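Local coordinates for protein BH2851 (Bacillus halodurans, PDB 2GFG) that is of unknown function but, as a putative adenylate cyclase of the CYTH family, probably binds a triphosphate substrate inside its antiparallel barrel, at residues Ala95-Gly100 with Ile111-Leu116; Phe66-Pro71 with Met103-Asp108; Ile23-Ile28 with Lys170-Ser175. One frame throughout, in Å; residues are numbered along the deposited sequence.

In the fold
Contacts 1 and 2 form one neighbourhood, with centres about 10 Å apart, and helix 101-108 is their common element. It lies against barrel strand 63-71 in contact 2, while the loops before and after it meet in contact 1. A probable hydrogen bond from Ile-111 N to Leu-106 O (3.1 Å) joins the two, and Ile-113 CD1 packs on Arg-107 CG. Contact 3 lies on the opposite side of the chain's centre, its centre about 42 Å from that of contact 1 and 35 Å from that of contact 2. Strand 66-71 carries Lys-69 on the side away from helix 101-108; with nearby Arg-56 it probably lines the triphosphate tunnel, as in CYTH relatives.

Contact 1 of 3, residues Ala95-Gly100 with Ile111-Leu116; sequences AHFPSG and IPISQL
The CD2-CE2 side of the Phe-97 ring meets Ile-113 and Leu-116 obliquely. Its CD2 comes to 3.6 Å from Ile-113 CG2, and the next ring atom, CE2, to 3.9 Å from Leu-116 CB. CZ of the phenylalanine remains close to the same CB, so the ring spans from the start of the short 3-10 segment 113-115 to the residue that follows it. The Phe-97 and Leu-116 side chains meet at about a right angle. Ile-113 offers its CG2 branch because that branch stands anti to the backbone N, while CG1 (chi1 -71°) carries CD1 away toward helix 101-108. The second touch is polar against apolar: Ala-95 CB sits 3.3 Å from Leu-116 O. Ala-95 has left helix 85-94 with a positive phi of 55°, and in this conformation its CB faces the other loop. The 3-10 segment is held by its own backbone, with Gln-115 N bonded to Pro-112 O and Leu-116 N to Ile-113 O at 3.1 Å, which fixes the spacing of the two residues that receive the ring. Beyond the two loops, Phe-41 meets the Phe-97 ring edge-to-face, and Met-103 of helix 101-108 touches both Phe-97 and Ile-113. No hydrogen bond passes between the loops; their polar bonds go within the second loop or to other parts of the chain, as from Ser-99 O to Gln-81 NE2. The attachment of one loop to the other is therefore probably held by dispersion and by partial exclusion of water around the phenylalanine.

Contact 2 of 3, residues Phe66-Pro71 with Met103-Asp108; sequences FTLKQP and MDALRD
A helix lying on the outer face of a barrel strand is the element here, joined through Leu-68 and Gln-70 of strand 66-71 and Ala-105 and Leu-106 of helix 103-108. The two axes approach to 9.4 Å and run in roughly the same direction, 34° apart. Leu-68 stands at the middle of the interface: CD2 presses on Ala-105 CB at 3.5 Å, tighter than usual for two carbons, while CD1 reaches Leu-106 CD2 at 3.8 Å. Its CB points toward the helix, and CG anti to the backbone N (chi1 176°) carries the two methyls on to it, both of them near Leu-106 CD2. Leu-106 starts off to one side, but its CD2 end returns toward the strand. Two residues on from Leu-68, Gln-70 places OE1 3.7 Å from Ala-105 CB, a contact without a hydrogen bond. Its NE2 does the polar work: it donates to a water at 2.8 Å from NE2, and that water in turn donates to Ala-105 O, 3.0 Å away. Chi1 of 62° followed by an extended chain carries the amide out to this bridge, so one water ties the strand's side chain to the helix backbone. Strand 66-71 bonds to strands 54-60 and 76-83 on its two sides, and Leu-55 of the former also touches Leu-106. Thr-67 and Lys-69 point the other way, where Lys-69 meets Glu-7 in a salt bridge. Helix 101-108 thus covers the back of a strand whose opposite face lines the barrel.

Contact 3 of 3, residues Ile23-Ile28 with Lys170-Ser175; sequences ISQLHI and KTFSIS
Phe-172, just past the end of helix 158-171, carries the contact: its CZ lies 3.5 Å from Leu-26 CD2, with CE1 close behind at 3.7 Å from the same methyl, and the approach is oblique to the ring. Thr-171, the residue before it, has CG2 over one face of the ring, offset toward the rim. At the ring edge, near its plane, Gln-25 OE1 stands 3.9 Å from Phe-172 CD1. The glutamine and phenylalanine side chains run antiparallel as they pass, and the amide is turned 48° from the ring. With CG anti to the carbonyl carbon (chi1 -61°), the ring swings over beside its own backbone N, and there it meets Leu-26 and Gln-25. Ser-173 follows with positive phi as the C-prime residue of a Schellman motif: its N bonds Lys-170 O at 3.2 Å, and Ile-174 N returns to Leu-169 O. The facing helix ends alike, His-27 taking the positive phi while Ile-28 N bonds Ile-23 O at 2.9 Å. Two helix C-termini therefore meet here at the surface. Arg-21 links them further, bonding Phe-172 O through NH2 and, weakly, Gln-25 OE1 through NH1. Leu-26 packs on Ile-129, Leu-136 and Leu-138 of the barrel; Phe-172 touches Leu-22 of helix 16-25 and Tyr-131 of strand 117-131, and Ile-174 fits between helix 16-25 and strand 4-14.

Contact 1 of 3, residues Ala95-Gly100 with Ile111-Leu116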
# COMPACT_ATOMS: atom_id res chain seq x y z
N ALA A 95 8.79 15.85 11.21
CA ALA A 95 8.58 16.16 9.77
C ALA A 95 9.89 16.53 8.99
O ALA A 95 9.83 17.27 7.98
CB ALA A 95 7.53 17.28 9.61
N HIS A 96 11.05 16.03 9.46
CA HIS A 96 12.33 16.23 8.77
C HIS A 96 12.65 14.99 7.93
O HIS A 96 12.93 13.92 8.48
CB HIS A 96 13.45 16.52 9.76
CG HIS A 96 13.26 17.79 10.53
ND1 HIS A 96 13.02 17.81 11.89
CD2 HIS A 96 13.25 19.08 10.13
CE1 HIS A 96 12.88 19.06 12.30
NE2 HIS A 96 13.02 19.85 11.25
N PHE A 97 12.60 15.14 6.61
CA PHE A 97 12.81 14.01 5.69
C PHE A 97 14.21 14.05 5.09
O PHE A 97 14.80 15.14 4.95
CB PHE A 97 11.76 14.04 4.60
CG PHE A 97 10.35 14.07 5.11
CD1 PHE A 97 9.68 12.88 5.38
CD2 PHE A 97 9.71 15.28 5.37
CE1 PHE A 97 8.37 12.90 5.89
CE2 PHE A 97 8.42 15.32 5.86
CZ PHE A 97 7.74 14.12 6.12
N PRO A 98 14.74 12.87 4.72
CA PRO A 98 16.07 12.81 4.16
C PRO A 98 16.07 13.08 2.67
O PRO A 98 15.08 12.80 1.97
CB PRO A 98 16.48 11.36 4.43
CG PRO A 98 15.23 10.60 4.38
CD PRO A 98 14.12 11.53 4.78
N SER A 99 17.19 13.63 2.18
CA SER A 99 17.39 13.83 0.75
C SER A 99 17.47 12.48 0.04
O SER A 99 17.83 11.46 0.65
CB SER A 99 18.68 14.62 0.51
OG SER A 99 19.77 14.00 1.15
N GLY A 100 17.14 12.48 -1.24
CA GLY A 100 17.11 11.25 -2.04
C GLY A 100 16.05 11.30 -3.10
O GLY A 100 15.47 12.35 -3.36
N ILE A 111 5.38 19.85 -4.13
CA ILE A 111 4.86 19.56 -2.80
C ILE A 111 5.72 20.29 -1.78
O ILE A 111 6.92 20.05 -1.72
CB ILE A 111 4.91 18.03 -2.48
CG1 ILE A 111 4.17 17.21 -3.55
CG2 ILE A 111 4.33 17.74 -1.07
CD1 ILE A 111 2.64 17.38 -3.53
N PRO A 112 5.11 21.20 -0.98
CA PRO A 112 5.89 21.85 0.07
C PRO A 112 6.20 20.86 1.21
O PRO A 112 5.31 20.48 1.96
CB PRO A 112 4.97 22.97 0.55
CG PRO A 112 3.59 22.48 0.26
CD PRO A 112 3.70 21.68 -1.00
N ILE A 113 7.46 20.40 1.27
CA ILE A 113 7.90 19.38 2.26
C ILE A 113 7.75 19.88 3.71
O ILE A 113 7.45 19.09 4.62
CB ILE A 113 9.38 18.90 1.98
CG1 ILE A 113 9.43 18.02 0.72
CG2 ILE A 113 9.96 18.12 3.18
CD1 ILE A 113 9.92 18.73 -0.49
N SER A 114 7.91 21.19 3.91
CA SER A 114 7.70 21.82 5.23
C SER A 114 6.24 21.71 5.73
O SER A 114 5.98 21.91 6.92
CB SER A 114 8.11 23.29 5.19
OG SER A 114 7.20 24.03 4.38
N GLN A 115 5.30 21.46 4.81
CA GLN A 115 3.88 21.31 5.15
C GLN A 115 3.47 19.84 5.38
O GLN A 115 2.36 19.58 5.87
CB GLN A 115 3.00 21.93 4.06
CG GLN A 115 3.20 23.43 3.88
CD GLN A 115 2.85 24.22 5.14
OE1 GLN A 115 3.69 24.96 5.67
NE2 GLN A 115 1.64 24.01 5.66
N LEU A 116 4.34 18.89 5.00
CA LEU A 116 4.06 17.46 5.20
C LEU A 116 4.21 17.08 6.66
O LEU A 116 5.10 17.59 7.35
CB LEU A 116 5.00 16.59 4.35
CG LEU A 116 4.74 16.53 2.85
CD1 LEU A 116 5.91 15.85 2.15
CD2 LEU A 116 3.44 15.80 2.55

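Contact 2 of 3, residues Phe66-Pro71 with Met103-Asp108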
# COMPACT_ATOMS: atom_id res chain seq x y z
N PHE A 66 10.88 4.38 2.86
CA PHE A 66 10.20 5.61 2.46
C PHE A 66 9.69 5.42 1.05
O PHE A 66 10.46 5.09 0.16
CB PHE A 66 11.21 6.78 2.54
CG PHE A 66 10.58 8.18 2.54
CD1 PHE A 66 9.30 8.42 3.09
CD2 PHE A 66 11.36 9.29 2.16
CE1 PHE A 66 8.79 9.71 3.16
CE2 PHE A 66 10.85 10.60 2.23
CZ PHE A 66 9.57 10.81 2.71
N THR A 67 8.38 5.61 0.84
CA THR A 67 7.76 5.30 -0.47
C THR A 67 6.80 6.37 -0.94
O THR A 67 5.88 6.77 -0.21
CB THR A 67 7.02 3.93 -0.44
OG1 THR A 67 7.98 2.89 -0.27
CG2 THR A 67 6.24 3.68 -1.74
N LEU A 68 7.03 6.85 -2.17
CA LEU A 68 6.08 7.69 -2.87
C LEU A 68 5.40 6.86 -3.96
O LEU A 68 6.04 6.01 -4.60
CB LEU A 68 6.79 8.90 -3.50
CG LEU A 68 5.95 9.85 -4.37
CD1 LEU A 68 4.84 10.51 -3.56
CD2 LEU A 68 6.84 10.91 -5.02
N LYS A 69 4.08 7.05 -4.13
CA LYS A 69 3.32 6.50 -5.26
C LYS A 69 2.70 7.64 -5.99
O LYS A 69 2.03 8.46 -5.37
CB LYS A 69 2.22 5.56 -4.78
CG LYS A 69 2.71 4.26 -4.21
CD LYS A 69 1.53 3.39 -3.73
CE LYS A 69 2.02 2.07 -3.15
NZ LYS A 69 0.90 1.14 -2.80
N GLN A 70 2.93 7.73 -7.30
CA GLN A 70 2.36 8.82 -8.14
C GLN A 70 1.82 8.27 -9.46
O GLN A 70 2.12 7.13 -9.81
CB GLN A 70 3.42 9.92 -8.40
CG GLN A 70 4.65 9.44 -9.18
CD GLN A 70 5.75 10.48 -9.20
OE1 GLN A 70 6.79 10.31 -8.56
NE2 GLN A 70 5.53 11.59 -9.93
N PRO A 71 0.97 9.05 -10.16
CA PRO A 71 0.45 8.61 -11.46
C PRO A 71 1.53 8.30 -12.52
O PRO A 71 2.64 8.85 -12.48
CB PRO A 71 -0.42 9.79 -11.91
CG PRO A 71 -0.81 10.46 -10.67
CD PRO A 71 0.35 10.33 -9.74
N MSE A 103 12.41 12.50 -1.97
CA MSE A 103 12.44 13.97 -1.80
C MSE A 103 12.43 14.67 -3.16
O MSE A 103 11.67 15.62 -3.38
CB MSE A 103 13.70 14.36 -1.00
CG MSE A 103 13.93 15.86 -0.80
SE MSE A 103 12.89 16.61 0.60
CE MSE A 103 13.75 15.80 2.09
N ASP A 104 13.26 14.17 -4.09
CA ASP A 104 13.36 14.74 -5.45
C ASP A 104 12.02 14.71 -6.19
O ASP A 104 11.61 15.69 -6.77
CB ASP A 104 14.41 13.98 -6.28
CG ASP A 104 15.84 14.22 -5.79
OD1 ASP A 104 16.08 15.20 -5.01
OD2 ASP A 104 16.73 13.43 -6.19
N ALA A 105 11.35 13.55 -6.15
CA ALA A 105 10.05 13.38 -6.81
C ALA A 105 8.95 14.25 -6.17
O ALA A 105 8.04 14.70 -6.87
CB ALA A 105 9.64 11.93 -6.79
N LEU A 106 9.03 14.46 -4.85
CA LEU A 106 8.08 15.34 -4.15
C LEU A 106 8.26 16.78 -4.60
O LEU A 106 7.29 17.48 -4.90
CB LEU A 106 8.26 15.25 -2.62
CG LEU A 106 7.82 13.96 -1.92
CD1 LEU A 106 8.16 14.03 -0.45
CD2 LEU A 106 6.34 13.71 -2.11
N ARG A 107 9.53 17.22 -4.68
CA ARG A 107 9.85 18.58 -5.14
C ARG A 107 9.51 18.78 -6.63
O ARG A 107 9.09 19.87 -7.01
CB ARG A 107 11.34 18.91 -4.86
CG ARG A 107 11.62 19.11 -3.36
CD ARG A 107 12.97 19.79 -3.06
NE ARG A 107 14.08 18.82 -2.93
CZ ARG A 107 15.09 18.90 -2.03
NH1 ARG A 107 15.10 19.85 -1.07
NH2 ARG A 107 16.05 17.97 -2.04
N ASP A 108 9.62 17.72 -7.44
CA ASP A 108 9.18 17.78 -8.87
C ASP A 108 7.65 17.96 -9.00
O ASP A 108 7.17 18.47 -10.00
CB ASP A 108 9.61 16.52 -9.64
CG ASP A 108 11.12 16.43 -9.84
OD1 ASP A 108 11.85 17.42 -9.57
OD2 ASP A 108 11.59 15.35 -10.28
O HOH W 1 7.54 13.49 -9.56

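Contact 3 of 3, residues Ile23-Ile28 with Lys170-Ser175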
# COMPACT_ATOMS: atom_id res chain seq x y z
N ILE A 23 -7.76 -18.13 3.06
CA ILE A 23 -6.55 -18.60 3.76
C ILE A 23 -6.49 -20.13 3.74
O ILE A 23 -5.44 -20.72 3.47
CB ILE A 23 -6.50 -18.11 5.25
CG1 ILE A 23 -6.27 -16.61 5.31
CG2 ILE A 23 -5.38 -18.84 6.05
CD1 ILE A 23 -6.53 -16.00 6.70
N SER A 24 -7.63 -20.76 4.02
CA SER A 24 -7.74 -22.23 4.03
C SER A 24 -7.56 -22.85 2.63
O SER A 24 -6.75 -23.77 2.46
CB SER A 24 -9.10 -22.66 4.61
OG SER A 24 -9.23 -24.06 4.61
N GLN A 25 -8.29 -22.33 1.65
CA GLN A 25 -8.29 -22.92 0.28
C GLN A 25 -6.97 -22.71 -0.47
O GLN A 25 -6.54 -23.58 -1.23
CB GLN A 25 -9.47 -22.39 -0.53
CG GLN A 25 -10.80 -22.91 -0.02
CD GLN A 25 -11.97 -22.41 -0.81
OE1 GLN A 25 -11.90 -21.37 -1.47
NE2 GLN A 25 -13.08 -23.13 -0.74
N LEU A 26 -6.30 -21.58 -0.21
CA LEU A 26 -4.96 -21.33 -0.76
C LEU A 26 -3.83 -22.01 0.08
O LEU A 26 -2.65 -21.89 -0.26
CB LEU A 26 -4.70 -19.82 -0.87
CG LEU A 26 -5.67 -19.04 -1.77
CD1 LEU A 26 -5.54 -17.56 -1.54
CD2 LEU A 26 -5.44 -19.36 -3.25
N HIS A 27 -4.23 -22.72 1.15
CA HIS A 27 -3.28 -23.46 2.03
C HIS A 27 -2.19 -22.54 2.63
O HIS A 27 -1.01 -22.91 2.70
CB HIS A 27 -2.64 -24.66 1.28
CG HIS A 27 -3.64 -25.63 0.73
N ILE A 28 -2.62 -21.36 3.08
CA ILE A 28 -1.72 -20.37 3.69
C ILE A 28 -1.68 -20.56 5.20
O ILE A 28 -2.72 -20.56 5.86
CB ILE A 28 -2.19 -18.92 3.36
CG1 ILE A 28 -2.04 -18.66 1.86
CG2 ILE A 28 -1.37 -17.87 4.18
CD1 ILE A 28 -2.80 -17.47 1.37
N LYS A 170 -13.86 -15.35 -9.90
CA LYS A 170 -14.74 -16.43 -10.35
C LYS A 170 -14.34 -17.78 -9.70
O LYS A 170 -15.18 -18.46 -9.13
CB LYS A 170 -14.67 -16.54 -11.88
CG LYS A 170 -15.79 -17.34 -12.50
CD LYS A 170 -15.71 -17.30 -14.02
CE LYS A 170 -16.96 -17.88 -14.66
NZ LYS A 170 -17.19 -19.28 -14.26
N THR A 171 -13.05 -18.10 -9.75
CA THR A 171 -12.53 -19.39 -9.24
C THR A 171 -12.82 -19.58 -7.75
O THR A 171 -13.24 -20.67 -7.32
CB THR A 171 -11.00 -19.51 -9.50
OG1 THR A 171 -10.77 -19.70 -10.89
CG2 THR A 171 -10.39 -20.68 -8.72
N PHE A 172 -12.56 -18.54 -6.97
CA PHE A 172 -12.76 -18.59 -5.51
C PHE A 172 -14.10 -17.97 -5.08
O PHE A 172 -14.34 -17.81 -3.89
CB PHE A 172 -11.58 -17.91 -4.82
CG PHE A 172 -10.28 -18.57 -5.09
CD1 PHE A 172 -9.89 -19.70 -4.36
CD2 PHE A 172 -9.47 -18.16 -6.16
CE1 PHE A 172 -8.69 -20.37 -4.65
CE2 PHE A 172 -8.26 -18.82 -6.45
CZ PHE A 172 -7.87 -19.92 -5.69
N SER A 173 -14.97 -17.68 -6.05
CA SER A 173 -16.31 -17.12 -5.79
C SER A 173 -16.25 -15.91 -4.84
O SER A 173 -16.87 -15.91 -3.77
CB SER A 173 -17.25 -18.20 -5.26
OG SER A 173 -17.49 -19.19 -6.25
N ILE A 174 -15.45 -14.92 -5.23
CA ILE A 174 -15.34 -13.67 -4.50
C ILE A 174 -16.17 -12.63 -5.23
O ILE A 174 -15.97 -12.40 -6.42
CB ILE A 174 -13.86 -13.17 -4.41
CG1 ILE A 174 -12.92 -14.30 -3.97
CG2 ILE A 174 -13.75 -11.95 -3.47
CD1 ILE A 174 -13.29 -14.93 -2.63
N SER A 175 -17.14 -12.04 -4.53
CA SER A 175 -17.96 -10.97 -5.11
C SER A 175 -17.21 -9.65 -4.95
O SER A 175 -16.83 -9.28 -3.85
CB SER A 175 -19.33 -10.89 -4.42
OG SER A 175 -19.21 -10.58 -3.05